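Local coordinates for Ufm1-specific protease (Caenorhabditis elegans, PDB 5EJJ), which is a thiol protease that cleaves the peptide bond at the C-terminal glycine of the ubiquitin-like modifier Ufm1, releasing it from target proteins, at residues V133-S138 against E153-A158; A158-T163 against D255-S260; R463-N468 against V474-E479. One frame throughout, in Å; residues are numbered along the deposited sequence.

Contact 1 (V133-S138 against E153-A158)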
loop_
_atom_site.group_PDB
_atom_site.type_symbol
_atom_site.label_atom_id
_atom_site.label_comp_id
_atom_site.label_asym_id
_atom_site.label_seq_id
_atom_site.Cartn_x
_atom_site.Cartn_y
_atom_site.Cartn_z
ATOM N N VAL A 133 20.893 -0.152 -0.476
ATOM C CA VAL A 133 21.958 -0.681 -1.295
ATOM C C VAL A 133 22.268 0.363 -2.338
ATOM O O VAL A 133 21.355 1.007 -2.849
ATOM C CB VAL A 133 21.512 -1.933 -2.011
ATOM C CG1 VAL A 133 22.625 -2.413 -2.849
ATOM C CG2 VAL A 133 21.105 -3.006 -1.018
ATOM N N GLY A 134 23.545 0.563 -2.641
ATOM C CA GLY A 134 23.916 1.538 -3.651
ATOM C C GLY A 134 24.818 0.914 -4.682
ATOM O O GLY A 134 25.515 -0.056 -4.392
ATOM N N TYR A 135 24.808 1.443 -5.894
ATOM C CA TYR A 135 25.789 0.993 -6.874
ATOM C C TYR A 135 26.091 2.081 -7.879
ATOM O O TYR A 135 25.396 3.092 -7.939
ATOM C CB TYR A 135 25.372 -0.313 -7.560
ATOM C CG TYR A 135 23.943 -0.330 -8.029
ATOM C CD1 TYR A 135 22.919 -0.730 -7.180
ATOM C CD2 TYR A 135 23.609 0.049 -9.323
ATOM C CE1 TYR A 135 21.621 -0.743 -7.604
ATOM C CE2 TYR A 135 22.303 0.028 -9.755
ATOM C CZ TYR A 135 21.318 -0.362 -8.885
ATOM O OH TYR A 135 20.015 -0.385 -9.298
ATOM N N GLU A 136 27.149 1.885 -8.649
ATOM C CA GLU A 136 27.559 2.883 -9.615
ATOM C C GLU A 136 27.701 2.281 -11.015
ATOM O O GLU A 136 28.185 1.163 -11.183
ATOM C CB GLU A 136 28.850 3.524 -9.144
ATOM C CG GLU A 136 29.435 4.544 -10.079
ATOM C CD GLU A 136 30.747 5.086 -9.547
ATOM O OE1 GLU A 136 31.610 4.255 -9.153
ATOM O OE2 GLU A 136 30.899 6.332 -9.503
ATOM N N TRP A 137 27.245 3.031 -12.012
ATOM C CA TRP A 137 27.160 2.553 -13.393
ATOM C C TRP A 137 27.760 3.560 -14.332
ATOM O O TRP A 137 27.438 4.747 -14.255
ATOM C CB TRP A 137 25.708 2.384 -13.806
ATOM C CG TRP A 137 25.152 1.111 -13.417
ATOM C CD1 TRP A 137 25.788 0.134 -12.731
ATOM C CD2 TRP A 137 23.830 0.637 -13.686
ATOM N NE1 TRP A 137 24.949 -0.936 -12.548
ATOM C CE2 TRP A 137 23.736 -0.663 -13.127
ATOM C CE3 TRP A 137 22.722 1.175 -14.343
ATOM C CZ2 TRP A 137 22.570 -1.452 -13.210
ATOM C CZ3 TRP A 137 21.558 0.386 -14.432
ATOM C CH2 TRP A 137 21.499 -0.919 -13.864
ATOM N N SER A 138 28.613 3.085 -15.234
ATOM C CA SER A 138 29.239 3.962 -16.208
ATOM C C SER A 138 28.703 3.721 -17.610
ATOM O O SER A 138 28.716 2.591 -18.108
ATOM C CB SER A 138 30.747 3.801 -16.165
ATOM O OG SER A 138 31.296 4.719 -15.239
ATOM N N GLU A 153 23.623 -6.978 -15.967
ATOM C CA GLU A 153 24.015 -8.386 -16.008
ATOM C C GLU A 153 25.223 -8.723 -15.105
ATOM O O GLU A 153 25.203 -9.718 -14.389
ATOM C CB GLU A 153 24.233 -8.864 -17.449
ATOM C CG GLU A 153 24.011 -7.780 -18.498
ATOM C CD GLU A 153 23.633 -8.332 -19.879
ATOM O OE1 GLU A 153 22.971 -9.394 -19.931
ATOM O OE2 GLU A 153 23.991 -7.702 -20.911
ATOM N N ARG A 154 26.251 -7.883 -15.111
ATOM C CA ARG A 154 27.440 -8.125 -14.298
ATOM C C ARG A 154 27.173 -7.783 -12.841
ATOM O O ARG A 154 27.920 -8.192 -11.947
ATOM C CB ARG A 154 28.617 -7.270 -14.794
ATOM C CG ARG A 154 29.353 -7.781 -16.044
ATOM C CD ARG A 154 30.134 -6.648 -16.711
ATOM N NE ARG A 154 30.156 -5.464 -15.849
ATOM C CZ ARG A 154 29.742 -4.247 -16.208
ATOM N NH1 ARG A 154 29.285 -4.028 -17.447
ATOM N NH2 ARG A 154 29.804 -3.246 -15.322
ATOM N N LEU A 155 26.127 -6.997 -12.603
ATOM C CA LEU A 155 25.747 -6.643 -11.237
ATOM C C LEU A 155 25.040 -7.814 -10.587
ATOM O O LEU A 155 25.165 -8.043 -9.390
ATOM C CB LEU A 155 24.826 -5.430 -11.240
ATOM C CG LEU A 155 24.492 -4.778 -9.912
ATOM C CD1 LEU A 155 25.643 -4.950 -8.969
ATOM C CD2 LEU A 155 24.266 -3.307 -10.178
ATOM N N SER A 156 24.307 -8.561 -11.405
ATOM C CA SER A 156 23.571 -9.730 -10.947
ATOM C C SER A 156 24.456 -10.936 -10.646
ATOM O O SER A 156 24.052 -11.815 -9.898
ATOM C CB SER A 156 22.440 -10.072 -11.927
ATOM O OG SER A 156 21.462 -9.025 -11.934
ATOM N N MET A 157 25.664 -10.965 -11.210
ATOM C CA MET A 157 26.650 -12.015 -10.905
ATOM C C MET A 157 27.468 -11.638 -9.691
ATOM O O MET A 157 28.222 -12.454 -9.185
ATOM C CB MET A 157 27.639 -12.239 -12.048
ATOM C CG MET A 157 27.117 -12.009 -13.446
ATOM S SD MET A 157 26.628 -13.543 -14.248
ATOM C CE MET A 157 25.025 -13.826 -13.482
ATOM N N ALA A 158 27.335 -10.396 -9.245
ATOM C CA ALA A 158 28.137 -9.878 -8.143
ATOM C C ALA A 158 27.403 -10.026 -6.810
ATOM O O ALA A 158 28.028 -10.110 -5.743
ATOM C CB ALA A 158 28.490 -8.399 -8.394
#

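Contact 2 (A158-T163 against D255-S260)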
loop_
_atom_site.group_PDB
_atom_site.type_symbol
_atom_site.label_atom_id
_atom_site.label_comp_id
_atom_site.label_asym_id
_atom_site.label_seq_id
_atom_site.Cartn_x
_atom_site.Cartn_y
_atom_site.Cartn_z
ATOM N N ALA A 158 27.335 -10.396 -9.245
ATOM C CA ALA A 158 28.137 -9.878 -8.143
ATOM C C ALA A 158 27.403 -10.026 -6.810
ATOM O O ALA A 158 28.028 -10.110 -5.743
ATOM C CB ALA A 158 28.490 -8.399 -8.394
ATOM N N SER A 159 26.073 -10.062 -6.891
ATOM C CA SER A 159 25.192 -9.974 -5.726
ATOM C C SER A 159 25.294 -11.168 -4.769
ATOM O O SER A 159 24.979 -11.043 -3.581
ATOM C CB SER A 159 23.745 -9.803 -6.190
ATOM O OG SER A 159 23.325 -10.890 -7.005
ATOM N N PHE A 160 25.742 -12.319 -5.282
ATOM C CA PHE A 160 25.915 -13.520 -4.449
ATOM C C PHE A 160 26.995 -13.343 -3.364
ATOM O O PHE A 160 27.195 -14.217 -2.529
ATOM C CB PHE A 160 26.148 -14.789 -5.308
ATOM C CG PHE A 160 27.574 -14.977 -5.764
ATOM C CD1 PHE A 160 28.044 -14.349 -6.911
ATOM C CD2 PHE A 160 28.452 -15.810 -5.057
ATOM C CE1 PHE A 160 29.376 -14.530 -7.342
ATOM C CE2 PHE A 160 29.789 -16.002 -5.479
ATOM C CZ PHE A 160 30.248 -15.354 -6.623
ATOM N N ARG A 161 27.668 -12.202 -3.367
ATOM C CA ARG A 161 28.744 -11.966 -2.431
ATOM C C ARG A 161 28.385 -10.907 -1.359
ATOM O O ARG A 161 29.186 -10.611 -0.463
ATOM C CB ARG A 161 30.010 -11.592 -3.213
ATOM C CG ARG A 161 31.357 -11.681 -2.436
ATOM C CD ARG A 161 31.773 -13.123 -1.988
ATOM N NE ARG A 161 33.189 -13.190 -1.583
ATOM C CZ ARG A 161 33.659 -12.872 -0.372
ATOM N NH1 ARG A 161 32.833 -12.465 0.586
ATOM N NH2 ARG A 161 34.965 -12.960 -0.119
ATOM N N PHE A 162 27.181 -10.342 -1.425
ATOM C CA PHE A 162 26.770 -9.382 -0.408
ATOM C C PHE A 162 26.412 -10.098 0.895
ATOM O O PHE A 162 26.078 -11.280 0.908
ATOM C CB PHE A 162 25.558 -8.593 -0.856
ATOM C CG PHE A 162 25.770 -7.782 -2.088
ATOM C CD1 PHE A 162 27.038 -7.541 -2.577
ATOM C CD2 PHE A 162 24.682 -7.241 -2.761
ATOM C CE1 PHE A 162 27.212 -6.778 -3.718
ATOM C CE2 PHE A 162 24.852 -6.476 -3.899
ATOM C CZ PHE A 162 26.114 -6.250 -4.376
ATOM N N THR A 163 26.449 -9.351 1.989
ATOM C CA THR A 163 26.142 -9.862 3.312
ATOM C C THR A 163 25.205 -8.873 3.981
ATOM O O THR A 163 25.373 -7.655 3.855
ATOM C CB THR A 163 27.425 -9.974 4.136
ATOM O OG1 THR A 163 28.241 -11.006 3.578
ATOM C CG2 THR A 163 27.135 -10.287 5.611
ATOM N N ASP A 255 17.276 -20.111 2.680
ATOM C CA ASP A 255 16.119 -19.615 1.941
ATOM C C ASP A 255 16.118 -18.091 1.947
ATOM O O ASP A 255 15.812 -17.469 0.929
ATOM C CB ASP A 255 14.815 -20.120 2.573
ATOM C CG ASP A 255 14.536 -21.605 2.295
ATOM O OD1 ASP A 255 14.700 -22.054 1.126
ATOM O OD2 ASP A 255 14.126 -22.312 3.258
ATOM N N LEU A 256 16.457 -17.493 3.092
ATOM C CA LEU A 256 16.519 -16.039 3.202
ATOM C C LEU A 256 17.548 -15.471 2.250
ATOM O O LEU A 256 17.381 -14.383 1.734
ATOM C CB LEU A 256 16.898 -15.594 4.612
ATOM C CG LEU A 256 15.893 -15.563 5.760
ATOM C CD1 LEU A 256 14.674 -14.690 5.485
ATOM C CD2 LEU A 256 15.484 -16.956 6.076
ATOM N N TYR A 257 18.637 -16.195 2.038
ATOM C CA TYR A 257 19.731 -15.665 1.234
ATOM C C TYR A 257 19.371 -15.668 -0.246
ATOM O O TYR A 257 19.558 -14.654 -0.931
ATOM C CB TYR A 257 21.035 -16.417 1.502
ATOM C CG TYR A 257 22.032 -16.324 0.367
ATOM C CD1 TYR A 257 22.867 -15.214 0.239
ATOM C CD2 TYR A 257 22.144 -17.350 -0.574
ATOM C CE1 TYR A 257 23.774 -15.125 -0.798
ATOM C CE2 TYR A 257 23.034 -17.266 -1.616
ATOM C CZ TYR A 257 23.850 -16.154 -1.722
ATOM O OH TYR A 257 24.748 -16.068 -2.756
ATOM N N LYS A 258 18.833 -16.784 -0.736
ATOM C CA LYS A 258 18.396 -16.820 -2.122
ATOM C C LYS A 258 17.368 -15.723 -2.421
ATOM O O LYS A 258 17.349 -15.191 -3.524
ATOM C CB LYS A 258 17.875 -18.193 -2.532
ATOM C CG LYS A 258 18.711 -19.346 -2.010
ATOM C CD LYS A 258 18.762 -20.530 -2.985
ATOM C CE LYS A 258 19.755 -20.267 -4.140
ATOM N NZ LYS A 258 20.386 -21.520 -4.703
ATOM N N ARG A 259 16.539 -15.349 -1.447
ATOM C CA ARG A 259 15.540 -14.307 -1.694
ATOM C C ARG A 259 16.122 -12.907 -1.783
ATOM O O ARG A 259 15.795 -12.150 -2.698
ATOM C CB ARG A 259 14.408 -14.351 -0.676
ATOM C CG ARG A 259 13.219 -15.132 -1.200
ATOM C CD ARG A 259 11.914 -14.703 -0.565
ATOM N NE ARG A 259 11.784 -15.212 0.793
ATOM C CZ ARG A 259 11.561 -16.482 1.093
ATOM N NH1 ARG A 259 11.455 -17.392 0.129
ATOM N NH2 ARG A 259 11.457 -16.836 2.360
ATOM N N SER A 260 16.989 -12.574 -0.832
ATOM C CA SER A 260 17.654 -11.273 -0.767
ATOM C C SER A 260 18.364 -10.990 -2.080
ATOM O O SER A 260 18.395 -9.868 -2.569
ATOM C CB SER A 260 18.721 -11.330 0.302
ATOM O OG SER A 260 19.766 -12.166 -0.181
HETATM O O HOH W 1 22.052 -10.583 -1.824
#

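Contact 3 (R463-N468 against V474-E479)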
loop_
_atom_site.group_PDB
_atom_site.type_symbol
_atom_site.label_atom_id
_atom_site.label_comp_id
_atom_site.label_asym_id
_atom_site.label_seq_id
_atom_site.Cartn_x
_atom_site.Cartn_y
_atom_site.Cartn_z
ATOM N N ARG A 463 -18.655 18.114 2.596
ATOM C CA ARG A 463 -20.098 17.983 2.733
ATOM C C ARG A 463 -20.454 17.957 4.221
ATOM O O ARG A 463 -19.673 17.484 5.058
ATOM C CB ARG A 463 -20.617 16.757 1.991
ATOM C CG ARG A 463 -20.720 17.010 0.497
ATOM C CD ARG A 463 -21.216 15.790 -0.278
ATOM N NE ARG A 463 -22.424 15.205 0.300
ATOM C CZ ARG A 463 -23.257 14.413 -0.367
ATOM N NH1 ARG A 463 -23.015 14.124 -1.641
ATOM N NH2 ARG A 463 -24.333 13.917 0.231
ATOM N N PHE A 464 -21.620 18.504 4.556
ATOM C CA PHE A 464 -21.981 18.671 5.957
ATOM C C PHE A 464 -23.204 17.833 6.322
ATOM O O PHE A 464 -24.122 17.660 5.515
ATOM C CB PHE A 464 -22.228 20.151 6.275
ATOM C CG PHE A 464 -21.100 21.064 5.872
ATOM C CD1 PHE A 464 -20.175 21.503 6.807
ATOM C CD2 PHE A 464 -20.976 21.495 4.558
ATOM C CE1 PHE A 464 -19.147 22.346 6.440
ATOM C CE2 PHE A 464 -19.942 22.331 4.178
ATOM C CZ PHE A 464 -19.029 22.761 5.119
ATOM N N ILE A 465 -23.195 17.306 7.542
ATOM C CA ILE A 465 -24.333 16.576 8.086
ATOM C C ILE A 465 -24.654 17.125 9.478
ATOM O O ILE A 465 -23.871 16.967 10.420
ATOM C CB ILE A 465 -24.054 15.060 8.153
ATOM C CG1 ILE A 465 -24.301 14.404 6.797
ATOM C CG2 ILE A 465 -24.936 14.382 9.174
ATOM C CD1 ILE A 465 -24.056 12.910 6.831
ATOM N N ALA A 466 -25.806 17.782 9.594
ATOM C CA ALA A 466 -26.200 18.433 10.845
ATOM C C ALA A 466 -27.385 17.763 11.561
ATOM O O ALA A 466 -28.300 17.208 10.944
ATOM C CB ALA A 466 -26.464 19.903 10.610
ATOM N N THR A 467 -27.365 17.851 12.881
ATOM C CA THR A 467 -28.172 16.981 13.710
ATOM C C THR A 467 -28.730 17.716 14.937
ATOM O O THR A 467 -28.021 18.502 15.557
ATOM C CB THR A 467 -27.293 15.778 14.135
ATOM O OG1 THR A 467 -27.339 14.764 13.120
ATOM C CG2 THR A 467 -27.734 15.205 15.451
ATOM N N ASN A 468 -29.997 17.461 15.275
ATOM C CA ASN A 468 -30.628 18.064 16.461
ATOM C C ASN A 468 -30.308 17.331 17.762
ATOM O O ASN A 468 -30.238 17.950 18.815
ATOM C CB ASN A 468 -32.157 18.185 16.307
ATOM C CG ASN A 468 -32.577 19.155 15.193
ATOM O OD1 ASN A 468 -33.767 19.320 14.911
ATOM N ND2 ASN A 468 -31.602 19.786 14.552
ATOM N N VAL A 474 -28.016 8.450 14.387
ATOM C CA VAL A 474 -28.462 7.164 13.865
ATOM C C VAL A 474 -29.358 7.239 12.632
ATOM O O VAL A 474 -29.079 6.599 11.630
ATOM C CB VAL A 474 -29.190 6.384 14.942
ATOM C CG1 VAL A 474 -29.369 4.947 14.490
ATOM C CG2 VAL A 474 -28.408 6.461 16.252
ATOM N N GLU A 475 -30.422 8.031 12.682
ATOM C CA GLU A 475 -31.311 8.164 11.524
ATOM C C GLU A 475 -30.594 8.742 10.302
ATOM O O GLU A 475 -31.216 9.036 9.270
ATOM C CB GLU A 475 -32.494 9.071 11.849
ATOM C CG GLU A 475 -33.196 8.789 13.148
ATOM C CD GLU A 475 -34.404 9.689 13.331
ATOM O OE1 GLU A 475 -34.600 10.201 14.459
ATOM O OE2 GLU A 475 -35.148 9.892 12.340
ATOM N N ARG A 476 -29.288 8.929 10.433
ATOM C CA ARG A 476 -28.501 9.517 9.375
ATOM C C ARG A 476 -27.355 8.569 9.007
ATOM O O ARG A 476 -26.531 8.872 8.138
ATOM C CB ARG A 476 -27.993 10.889 9.825
ATOM C CG ARG A 476 -28.303 12.007 8.846
ATOM C CD ARG A 476 -29.404 12.961 9.300
ATOM N NE ARG A 476 -29.824 13.774 8.160
ATOM C CZ ARG A 476 -29.136 14.806 7.671
ATOM N NH1 ARG A 476 -27.995 15.178 8.237
ATOM N NH2 ARG A 476 -29.589 15.476 6.613
ATOM N N VAL A 477 -27.334 7.407 9.663
ATOM C CA VAL A 477 -26.284 6.402 9.465
ATOM C C VAL A 477 -26.269 5.855 8.040
ATOM O O VAL A 477 -25.253 5.361 7.574
ATOM C CB VAL A 477 -26.429 5.224 10.463
ATOM C CG1 VAL A 477 -27.301 4.128 9.878
ATOM C CG2 VAL A 477 -25.077 4.671 10.848
ATOM N N ARG A 478 -27.405 5.959 7.358
ATOM C CA ARG A 478 -27.532 5.548 5.966
ATOM C C ARG A 478 -26.581 6.350 5.064
ATOM O O ARG A 478 -25.757 5.772 4.360
ATOM C CB ARG A 478 -28.992 5.723 5.511
ATOM C CG ARG A 478 -29.613 4.501 4.811
ATOM C CD ARG A 478 -31.150 4.461 4.929
ATOM N NE ARG A 478 -31.597 4.180 6.296
ATOM C CZ ARG A 478 -31.656 2.963 6.833
ATOM N NH1 ARG A 478 -31.296 1.907 6.115
ATOM N NH2 ARG A 478 -32.070 2.802 8.087
ATOM N N GLU A 479 -26.694 7.678 5.102
ATOM C CA GLU A 479 -25.847 8.574 4.304
ATOM C C GLU A 479 -24.404 8.688 4.831
ATOM O O GLU A 479 -23.502 9.148 4.115
ATOM C CB GLU A 479 -26.490 9.959 4.215
ATOM C CG GLU A 479 -27.051 10.458 5.545
ATOM C CD GLU A 479 -28.156 11.501 5.384
ATOM O OE1 GLU A 479 -27.921 12.526 4.694
ATOM O OE2 GLU A 479 -29.261 11.290 5.949
#

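Contact 1 (V133-S138 against E153-A158)
Tyr135 and Trp137 of strand 127-139 receive a single side chain, Leu155, from the last turn of helix 144-156. This is a helix packed against a strand of a five-stranded mixed sheet, and a short connection joins the two. Tyr135 CB points toward the helix, and CG sits between the backbone N and the carbonyl carbon (chi1 46°). The ring therefore turns one face to Leu155. Leu155 CD2 makes a CH-pi contact 3.8 Å from the Tyr135 ring centroid and 23° off the normal, displaced toward Tyr135 CD2. Beyond the helix contact, Tyr135 OH is hydrogen-bonded to Thr271 OG1 of helix 253-280. Trp137, two residues on, is buried. Its indole meets the same methyl at its edge, near the ring plane, not over a face. The benzo atom Trp137 CZ2 is 3.9 Å from Leu155 CD2. The Trp137 side chain also touches Val148, Ala151 and Ala152 of this helix. Tyr135 CE2 in turn lies over one face of the indole. Leu155 CG is anti to the backbone N (chi1 -171°), which carries the branch out to the sheet. No hydrogen bond crosses here; the nearest approach is Leu155 CD2 to Trp137 NE1, at 3.4 Å.

Contact 2 (A158-T163 against D255-S260)
The hydroxyl of Tyr257 meets Phe160 at two atoms: OH donates a hydrogen bond of 3.1 Å to Phe160 O and also lies beside Phe160 CB. The hydroxyl lies in the carbonyl plane, on a lone pair of Phe160 O, with a C=O...donor angle of 104°. The carbonyl sits near the plane of the Tyr257 ring, at its edge. With chi1 at 157°, the Tyr257 ring reaches from helix 253-280 across to the 3-10 turn 159-161. That turn joins helix 144-156 to strand 163-166. A second link runs one turn further along the helix. Ser260 OG donates to Tyr257 O at 2.6 Å and accepts a hydrogen bond from a water, whose O is 3.2 Å from Ser260 OG. The same water reaches Ser159 O, but weakly. Ser159 OG has its own partner on the helix, Asn265 OD1. The ring of Phe162 covers Ser159 from another direction, with CA over its centre, and it packs edge-to-face on Phe264. The Phe160 side chain itself rests on Arg261. Only neutral groups take part in the direct bond. It uses a main-chain oxygen of the turn, so it needs the phenol on the helix but not a particular polar side chain at Phe160.

Contact 3 (R463-N468 against V474-E479)
Ile465 meets Arg476 and Glu479 through two different branches. Its CG2 methyl lies against the guanidinium of Arg476, 3.3 Å from NH1, and also nears the aliphatic CG of that side chain. The two side chains run alongside each other, pointing opposite ways. The other branch ends in CD1, which reaches Glu479 CG at 4.1 Å. Ile465 CG2 is anti to the backbone N, while CG1 is anti to the carbonyl carbon. This first torsion (chi1 -82°) puts CG2 by the guanidinium and sends CG1 and CD1 to Glu479. With an alanine in place of Ile465, CG2 and CD1 are gone, which is likely to leave the Arg476 guanidinium and Glu479 CG without their apolar neighbour and open a gap between strand and helix. Arg476 NH1 also comes near Ala466 O, but the angle is too poor for a hydrogen bond.

Strand 462-467, helix 477-484 and strand 491-494 form a beta-alpha-beta crossover in the peptidase C78 domain, of the papain-like clan CA. The two strands are parallel and flank strand 552-557, which runs antiparallel to both. Arg476 takes the N-cap position of the helix.

Next outward is an ion pair within the helix segment. Arg476 NE is 3.4 Å from Glu479 OE2, yet that oxygen lies well out of the guanidinium plane. It is a charge attraction with no N-H aimed at the oxygen. Glu479 OE1 sits over one guanidinium face, toward its rim. The attraction is likely to keep the guanidinium near the Glu479 carboxylate.

On the sheet side, Ile465 packs on Met554 and Leu556 of strand 552-557, and Arg463 and Thr467 make backbone hydrogen bonds to that strand. On the helix side, Val477 points away from strand 462-467 and packs on Val505, Phe507, Thr514 and Phe516.

In the fold
The contacts follow one another along the chain in the order 1, 2, 3. Contacts 1 and 2 are neighbours, their centres about 14 Å apart, and share Ala158. The chain runs from helix 144-156 in contact 1 into the 3-10 turn of contact 2. Helix 253-280 touches both: it carries the second segment of contact 2 and packs on Tyr135 and Leu155 of contact 1. Both belong to the region of the five-stranded mixed sheet. Contact 3 lies on the opposite side of the chain's centre, with its centre about 58 Å from that of contact 1 and about 56 Å from that of contact 2. It belongs to the seven-stranded sheet of the peptidase part. All three are structural packing away from the active-site residues.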